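Long-range contact in UPF0678 fatty acid-binding protein-like protein ERS007657_00996 (Mycobacterium tuberculosis, PDB 6R3W), which binds heme b within an antiparallel beta-barrel and probably isomerises peroxynitrite to nitrate, which would help detoxify reactive nitrogen and oxygen species: residues Arg31-His43 against Tyr51-Leu64. Sequence-based numbering, arbitrary orientation. Where two conformers were deposited one is given.
Sequences RPFEYLEEVVFAH and YTQQTRAVADGKPL. With HEM (protoporphyrin IX containing Fe), chain B.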
loop_
_atom_site.group_PDB
_atom_site.type_symbol
_atom_site.label_atom_id
_atom_site.label_comp_id
_atom_site.label_asym_id
_atom_site.label_seq_id
_atom_site.Cartn_x
_atom_site.Cartn_y
_atom_site.Cartn_z
ATOM N N ARG A 31 -3.599 -19.319 8.557
ATOM C CA ARG A 31 -5.068 -19.362 8.474
ATOM C C ARG A 31 -5.582 -18.031 7.943
ATOM O O ARG A 31 -5.026 -16.966 8.230
ATOM C CB ARG A 31 -5.691 -19.678 9.829
ATOM C CG ARG A 31 -5.280 -21.038 10.368
ATOM C CD ARG A 31 -5.910 -22.164 9.563
ATOM N NE ARG A 31 -7.368 -22.194 9.698
ATOM C CZ ARG A 31 -8.029 -22.691 10.743
ATOM N NH1 ARG A 31 -7.363 -23.188 11.773
ATOM N NH2 ARG A 31 -9.349 -22.634 10.778
ATOM N N PRO A 32 -6.702 -18.041 7.207
ATOM C CA PRO A 32 -7.273 -16.794 6.722
ATOM C C PRO A 32 -7.658 -15.851 7.865
ATOM O O PRO A 32 -7.931 -16.309 8.985
ATOM C CB PRO A 32 -8.504 -17.227 5.925
ATOM C CG PRO A 32 -8.140 -18.622 5.447
ATOM C CD PRO A 32 -7.300 -19.217 6.566
ATOM N N PHE A 33 -7.803 -14.581 7.537
ATOM C CA PHE A 33 -8.081 -13.555 8.559
ATOM C C PHE A 33 -8.798 -12.378 7.896
ATOM O O PHE A 33 -8.823 -12.258 6.648
ATOM C CB PHE A 33 -6.785 -13.089 9.248
ATOM C CG PHE A 33 -5.765 -12.514 8.290
ATOM C CD1 PHE A 33 -5.825 -11.180 7.889
ATOM C CD2 PHE A 33 -4.854 -13.348 7.640
ATOM C CE1 PHE A 33 -4.955 -10.683 6.920
ATOM C CE2 PHE A 33 -4.001 -12.843 6.661
ATOM C CZ PHE A 33 -4.057 -11.517 6.301
ATOM N N GLU A 34 -9.352 -11.509 8.727
ATOM C CA GLU A 34 -9.859 -10.207 8.252
ATOM C C GLU A 34 -9.377 -9.091 9.177
ATOM O O GLU A 34 -8.913 -9.382 10.286
ATOM C CB GLU A 34 -11.382 -10.255 8.083
ATOM C CG GLU A 34 -12.150 -10.698 9.316
ATOM C CD GLU A 34 -13.636 -10.844 9.059
ATOM O OE1 GLU A 34 -14.094 -10.406 7.970
ATOM O OE2 GLU A 34 -14.344 -11.259 9.976
ATOM N N TYR A 35 -9.541 -7.861 8.733
ATOM C CA TYR A 35 -8.956 -6.705 9.433
ATOM C C TYR A 35 -9.741 -5.446 9.105
ATOM O O TYR A 35 -10.327 -5.339 8.006
ATOM C CB TYR A 35 -7.469 -6.550 9.080
ATOM C CG TYR A 35 -7.170 -6.365 7.616
ATOM C CD1 TYR A 35 -7.026 -5.106 7.068
ATOM C CD2 TYR A 35 -6.908 -7.455 6.801
ATOM C CE1 TYR A 35 -6.676 -4.935 5.736
ATOM C CE2 TYR A 35 -6.582 -7.304 5.459
ATOM C CZ TYR A 35 -6.442 -6.037 4.927
ATOM O OH TYR A 35 -6.063 -5.890 3.611
ATOM N N LEU A 36 -9.648 -4.482 10.023
ATOM C CA LEU A 36 -10.026 -3.078 9.804
ATOM C C LEU A 36 -8.761 -2.286 9.496
ATOM O O LEU A 36 -7.687 -2.660 10.002
ATOM C CB LEU A 36 -10.727 -2.530 11.048
ATOM C CG LEU A 36 -11.962 -3.298 11.486
ATOM C CD1 LEU A 36 -12.581 -2.659 12.723
ATOM C CD2 LEU A 36 -12.972 -3.385 10.365
ATOM N N GLU A 37 -8.885 -1.253 8.677
ATOM C CA GLU A 37 -7.728 -0.506 8.169
ATOM C C GLU A 37 -8.034 0.979 8.205
ATOM O O GLU A 37 -9.117 1.376 7.739
ATOM C CB GLU A 37 -7.385 -0.965 6.763
ATOM C CG GLU A 37 -6.249 -0.197 6.123
ATOM C CD GLU A 37 -5.702 -0.843 4.871
ATOM O OE1 GLU A 37 -6.247 -1.884 4.455
ATOM O OE2 GLU A 37 -4.743 -0.285 4.298
ATOM N N GLU A 38 -7.049 1.764 8.646
ATOM C CA GLU A 38 -7.051 3.231 8.582
ATOM C C GLU A 38 -5.784 3.664 7.849
ATOM O O GLU A 38 -4.681 3.232 8.251
ATOM C CB GLU A 38 -7.085 3.838 9.987
ATOM C CG GLU A 38 -8.292 3.441 10.808
ATOM C CD GLU A 38 -9.385 4.492 10.846
ATOM O OE1 GLU A 38 -9.150 5.604 10.327
ATOM O OE2 GLU A 38 -10.490 4.178 11.346
ATOM N N VAL A 39 -5.941 4.541 6.861
ATOM C CA VAL A 39 -4.830 5.080 6.052
ATOM C C VAL A 39 -4.903 6.604 6.046
ATOM O O VAL A 39 -6.013 7.161 5.993
ATOM C CB VAL A 39 -4.899 4.508 4.638
ATOM C CG1 VAL A 39 -4.191 5.391 3.637
ATOM C CG2 VAL A 39 -4.389 3.076 4.611
ATOM N N VAL A 40 -3.755 7.242 6.095
ATOM C CA VAL A 40 -3.672 8.704 5.864
ATOM C C VAL A 40 -2.639 8.968 4.786
ATOM O O VAL A 40 -1.499 8.501 4.917
ATOM C CB VAL A 40 -3.342 9.481 7.150
ATOM C CG1 VAL A 40 -3.253 10.964 6.863
ATOM C CG2 VAL A 40 -4.339 9.213 8.257
ATOM N N PHE A 41 -3.018 9.761 3.791
ATOM C CA PHE A 41 -2.091 10.362 2.814
ATOM C C PHE A 41 -2.028 11.859 3.059
ATOM O O PHE A 41 -3.099 12.492 3.192
ATOM C CB PHE A 41 -2.555 10.122 1.385
ATOM C CG PHE A 41 -2.379 8.720 0.877
ATOM C CD1 PHE A 41 -1.148 8.283 0.420
ATOM C CD2 PHE A 41 -3.471 7.871 0.745
ATOM C CE1 PHE A 41 -1.002 7.006 -0.112
ATOM C CE2 PHE A 41 -3.318 6.596 0.223
ATOM C CZ PHE A 41 -2.093 6.180 -0.237
ATOM N N ALA A 42 -0.824 12.403 3.130
ATOM C CA ALA A 42 -0.614 13.845 3.316
ATOM C C ALA A 42 0.632 14.268 2.525
ATOM O O ALA A 42 1.180 13.452 1.786
ATOM C CB ALA A 42 -0.501 14.155 4.781
ATOM N N HIS A 43 1.074 15.511 2.661
ATOM C CA HIS A 43 2.280 15.987 1.955
ATOM C C HIS A 43 2.881 17.186 2.673
ATOM O O HIS A 43 2.194 17.782 3.517
ATOM C CB HIS A 43 1.950 16.282 0.484
ATOM C CG HIS A 43 1.236 17.573 0.296
ATOM N ND1 HIS A 43 1.896 18.746 0.016
ATOM C CD2 HIS A 43 -0.077 17.890 0.425
ATOM C CE1 HIS A 43 1.011 19.714 -0.088
ATOM N NE2 HIS A 43 -0.198 19.228 0.229
ATOM N N TYR A 51 2.532 8.598 3.850
ATOM C CA TYR A 51 1.556 7.499 3.900
ATOM C C TYR A 51 1.742 6.718 5.181
ATOM O O TYR A 51 2.862 6.290 5.480
ATOM C CB TYR A 51 1.713 6.596 2.685
ATOM C CG TYR A 51 1.020 5.257 2.774
ATOM C CD1 TYR A 51 -0.359 5.127 2.702
ATOM C CD2 TYR A 51 1.754 4.119 3.048
ATOM C CE1 TYR A 51 -0.965 3.891 2.823
ATOM C CE2 TYR A 51 1.164 2.873 3.140
ATOM C CZ TYR A 51 -0.201 2.756 3.021
ATOM O OH TYR A 51 -0.806 1.530 3.151
ATOM N N THR A 52 0.644 6.479 5.882
ATOM C CA THR A 52 0.643 5.570 7.032
ATOM C C THR A 52 -0.599 4.695 7.003
ATOM O O THR A 52 -1.664 5.200 6.641
ATOM C CB THR A 52 0.760 6.338 8.337
ATOM O OG1 THR A 52 -0.349 7.242 8.366
ATOM C CG2 THR A 52 2.088 7.057 8.460
ATOM N N GLN A 53 -0.440 3.484 7.487
ATOM C CA GLN A 53 -1.491 2.470 7.595
ATOM C C GLN A 53 -1.447 1.910 9.003
ATOM O O GLN A 53 -0.348 1.539 9.456
ATOM C CB GLN A 53 -1.275 1.351 6.567
ATOM C CG GLN A 53 -2.291 0.212 6.677
ATOM C CD GLN A 53 -1.745 -1.097 6.176
ATOM O OE1 GLN A 53 -2.171 -1.613 5.143
ATOM N NE2 GLN A 53 -0.827 -1.680 6.934
ATOM N N GLN A 54 -2.605 1.728 9.617
ATOM C CA GLN A 54 -2.753 0.876 10.816
ATOM C C GLN A 54 -3.897 -0.089 10.580
ATOM O O GLN A 54 -4.961 0.334 10.141
ATOM C CB GLN A 54 -2.968 1.685 12.089
ATOM C CG GLN A 54 -2.986 0.817 13.357
ATOM C CD GLN A 54 -1.674 0.109 13.645
ATOM O OE1 GLN A 54 -0.657 0.743 13.958
ATOM N NE2 GLN A 54 -1.735 -1.221 13.717
ATOM N N THR A 55 -3.698 -1.349 10.926
ATOM C CA THR A 55 -4.775 -2.351 10.821
ATOM C C THR A 55 -4.994 -3.006 12.169
ATOM O O THR A 55 -4.049 -3.030 12.998
ATOM C CB THR A 55 -4.491 -3.397 9.741
ATOM O OG1 THR A 55 -3.441 -4.269 10.177
ATOM C CG2 THR A 55 -4.165 -2.754 8.408
ATOM N N ARG A 56 -6.193 -3.537 12.361
ATOM C CA ARG A 56 -6.544 -4.204 13.629
ATOM C C ARG A 56 -7.543 -5.311 13.351
ATOM O O ARG A 56 -8.232 -5.275 12.319
ATOM C CB ARG A 56 -7.085 -3.209 14.655
ATOM C CG ARG A 56 -8.361 -2.495 14.254
ATOM C CD ARG A 56 -8.713 -1.419 15.270
ATOM N NE ARG A 56 -10.045 -0.871 15.069
ATOM C CZ ARG A 56 -10.373 -0.015 14.108
ATOM N NH1 ARG A 56 -9.499 0.295 13.162
ATOM N NH2 ARG A 56 -11.614 0.439 14.029
ATOM N N ALA A 57 -7.644 -6.241 14.273
ATOM C CA ALA A 57 -8.559 -7.371 14.091
ATOM C C ALA A 57 -10.012 -6.883 14.149
ATOM O O ALA A 57 -10.324 -5.979 14.930
ATOM C CB ALA A 57 -8.296 -8.411 15.134
ATOM N N VAL A 58 -10.861 -7.432 13.298
ATOM C CA VAL A 58 -12.302 -7.078 13.317
ATOM C C VAL A 58 -12.913 -7.503 14.663
ATOM O O VAL A 58 -13.672 -6.707 15.234
ATOM C CB VAL A 58 -13.041 -7.708 12.134
ATOM C CG1 VAL A 58 -14.522 -7.400 12.192
ATOM C CG2 VAL A 58 -12.446 -7.275 10.802
ATOM N N ALA A 59 -12.539 -8.678 15.181
ATOM C CA ALA A 59 -13.207 -9.335 16.332
ATOM C C ALA A 59 -12.961 -8.525 17.614
ATOM O O ALA A 59 -13.938 -8.299 18.350
ATOM C CB ALA A 59 -12.726 -10.762 16.469
ATOM N N ASP A 60 -11.705 -8.109 17.871
ATOM C CA ASP A 60 -11.274 -7.626 19.221
ATOM C C ASP A 60 -10.359 -6.396 19.091
ATOM O O ASP A 60 -9.951 -5.858 20.137
ATOM C CB ASP A 60 -10.582 -8.738 20.021
ATOM C CG ASP A 60 -9.267 -9.217 19.424
ATOM O OD1 ASP A 60 -8.745 -8.537 18.537
ATOM O OD2 ASP A 60 -8.770 -10.261 19.876
ATOM N N GLY A 61 -10.167 -5.887 17.873
ATOM C CA GLY A 61 -9.489 -4.593 17.638
ATOM C C GLY A 61 -8.020 -4.603 18.062
ATOM O O GLY A 61 -7.423 -3.512 18.119
ATOM N N LYS A 62 -7.427 -5.789 18.230
ATOM C CA LYS A 62 -5.969 -5.952 18.491
ATOM C C LYS A 62 -5.182 -5.490 17.266
ATOM O O LYS A 62 -5.491 -5.870 16.131
ATOM C CB LYS A 62 -5.627 -7.405 18.829
ATOM C CG LYS A 62 -5.998 -7.850 20.237
ATOM C CD LYS A 62 -5.718 -9.308 20.483
ATOM C CE LYS A 62 -6.327 -9.825 21.768
ATOM N NZ LYS A 62 -6.258 -11.303 21.840
ATOM N N PRO A 63 -4.133 -4.663 17.450
ATOM C CA PRO A 63 -3.320 -4.207 16.338
ATOM C C PRO A 63 -2.679 -5.390 15.610
ATOM O O PRO A 63 -2.190 -6.330 16.244
ATOM C CB PRO A 63 -2.271 -3.288 16.989
ATOM C CG PRO A 63 -2.204 -3.773 18.424
ATOM C CD PRO A 63 -3.628 -4.189 18.740
ATOM N N LEU A 64 -2.806 -5.389 14.303
ATOM C CA LEU A 64 -2.167 -6.411 13.472
ATOM C C LEU A 64 -0.929 -5.786 12.818
ATOM O O LEU A 64 -0.044 -5.360 13.561
ATOM C CB LEU A 64 -3.212 -6.963 12.488
ATOM C CG LEU A 64 -4.366 -7.740 13.143
ATOM C CD1 LEU A 64 -5.393 -8.174 12.118
ATOM C CD2 LEU A 64 -3.850 -8.956 13.921
HETATM C CHA HEM B . 1.172 -13.588 7.911
HETATM C CHB HEM B . -1.971 -10.002 8.492
HETATM C CHC HEM B . 0.579 -7.214 5.416
HETATM C CHD HEM B . 3.992 -10.671 5.234
HETATM C C1A HEM B . 0.103 -12.838 8.330
HETATM C C2A HEM B . -0.849 -13.267 9.317
HETATM C C3A HEM B . -1.722 -12.250 9.478
HETATM C C4A HEM B . -1.331 -11.209 8.594
HETATM C CMA HEM B . -2.871 -12.198 10.445
HETATM C CAA HEM B . -0.853 -14.596 10.035
HETATM C CBA HEM B . -0.467 -14.425 11.500
HETATM C CGA HEM B . 0.920 -13.890 11.612
HETATM O O1A HEM B . 1.115 -12.812 12.212
HETATM O O2A HEM B . 1.879 -14.540 11.150
HETATM C C1B HEM B . -1.571 -8.946 7.652
HETATM C C2B HEM B . -2.262 -7.698 7.569
HETATM C C3B HEM B . -1.572 -6.909 6.664
HETATM C C4B HEM B . -0.403 -7.701 6.256
HETATM C CMB HEM B . -3.511 -7.320 8.330
HETATM C CAB HEM B . -1.878 -5.557 6.144
HETATM C CBB HEM B . -3.116 -5.127 6.014
HETATM C C1C HEM B . 1.761 -7.902 5.133
HETATM C C2C HEM B . 2.827 -7.404 4.352
HETATM C C3C HEM B . 3.815 -8.354 4.364
HETATM C C4C HEM B . 3.300 -9.494 5.077
HETATM C CMC HEM B . 2.824 -6.076 3.669
HETATM C CAC HEM B . 5.188 -8.281 3.818
HETATM C CBC HEM B . 5.953 -7.193 3.964
HETATM C C1D HEM B . 3.465 -11.770 5.900
HETATM C C2D HEM B . 4.195 -13.037 6.052
HETATM C C3D HEM B . 3.426 -13.834 6.795
HETATM C C4D HEM B . 2.192 -13.077 7.095
HETATM C CMD HEM B . 5.577 -13.339 5.541
HETATM C CAD HEM B . 3.926 -15.039 7.541
HETATM C CBD HEM B . 3.639 -16.265 6.802
HETATM C CGD HEM B . 4.218 -17.467 7.554
HETATM O O1D HEM B . 4.646 -17.501 8.756
HETATM O O2D HEM B . 4.274 -18.432 6.928
HETATM N NA HEM B . -0.214 -11.551 7.923
HETATM N NB HEM B . -0.477 -8.898 6.866
HETATM N NC HEM B . 2.042 -9.182 5.533
HETATM N ND HEM B . 2.261 -11.829 6.556
HETATM FE FE HEM B . 0.888 -10.436 6.662
HETATM O O HOH W 1 -3.220 0.530 2.041
HETATM O O HOH W 2 -2.895 5.482 9.425
HETATM O O HOH W 3 -11.030 1.824 11.518
HETATM O O HOH W 4 1.906 -9.624 8.370
#
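E38 O is gripped from several directions: Q54 N donates to it over 2.9 Å with an N-H...O angle of 166°, water 2 donates a second hydrogen bond, and the CA-H of Q53 adds a weaker contact. The reciprocal bond from E38 N to Q54 O completes one rung of an antiparallel hairpin; L36 with R56 and V40 with T52 form the others. The shortest rung bond, L36 N to R56 O, is 2.8 Å.

On the face bearing L36, E38 and R56, the flat guanidinium is covered on one side by the leucine, with L36 CD1 3.5 Å from R56 NH2. R56 CG sits between its backbone N and carbonyl carbon (chi1 62°), and the chain, extended from CG to NE, reaches over strand 33-42. E38 OE2 lies 4.4 Å from R56 NH1, too far for a salt bridge; water 3 links the two.

The other face looks into the barrel. F41 CE1 meets Y51 CD1 at 3.4 Å, the rings oblique, while V39 CG1 abuts the tyrosine's edge. Water 1 donates to both E37 OE2 and Y51 OH; Y51 OH is also hydrogen-bonded to E67 OE2, and E37 OE1 to Y141 OH.

Heme CHB lies over one face of F33, 3.4 Å from F33 CZ, and heme CBB over one face of Y35, near T55 CG2. The hairpin thus offers apolar contacts to the porphyrin, while the bonds to E37 would partly offset the cost of burying any charge there.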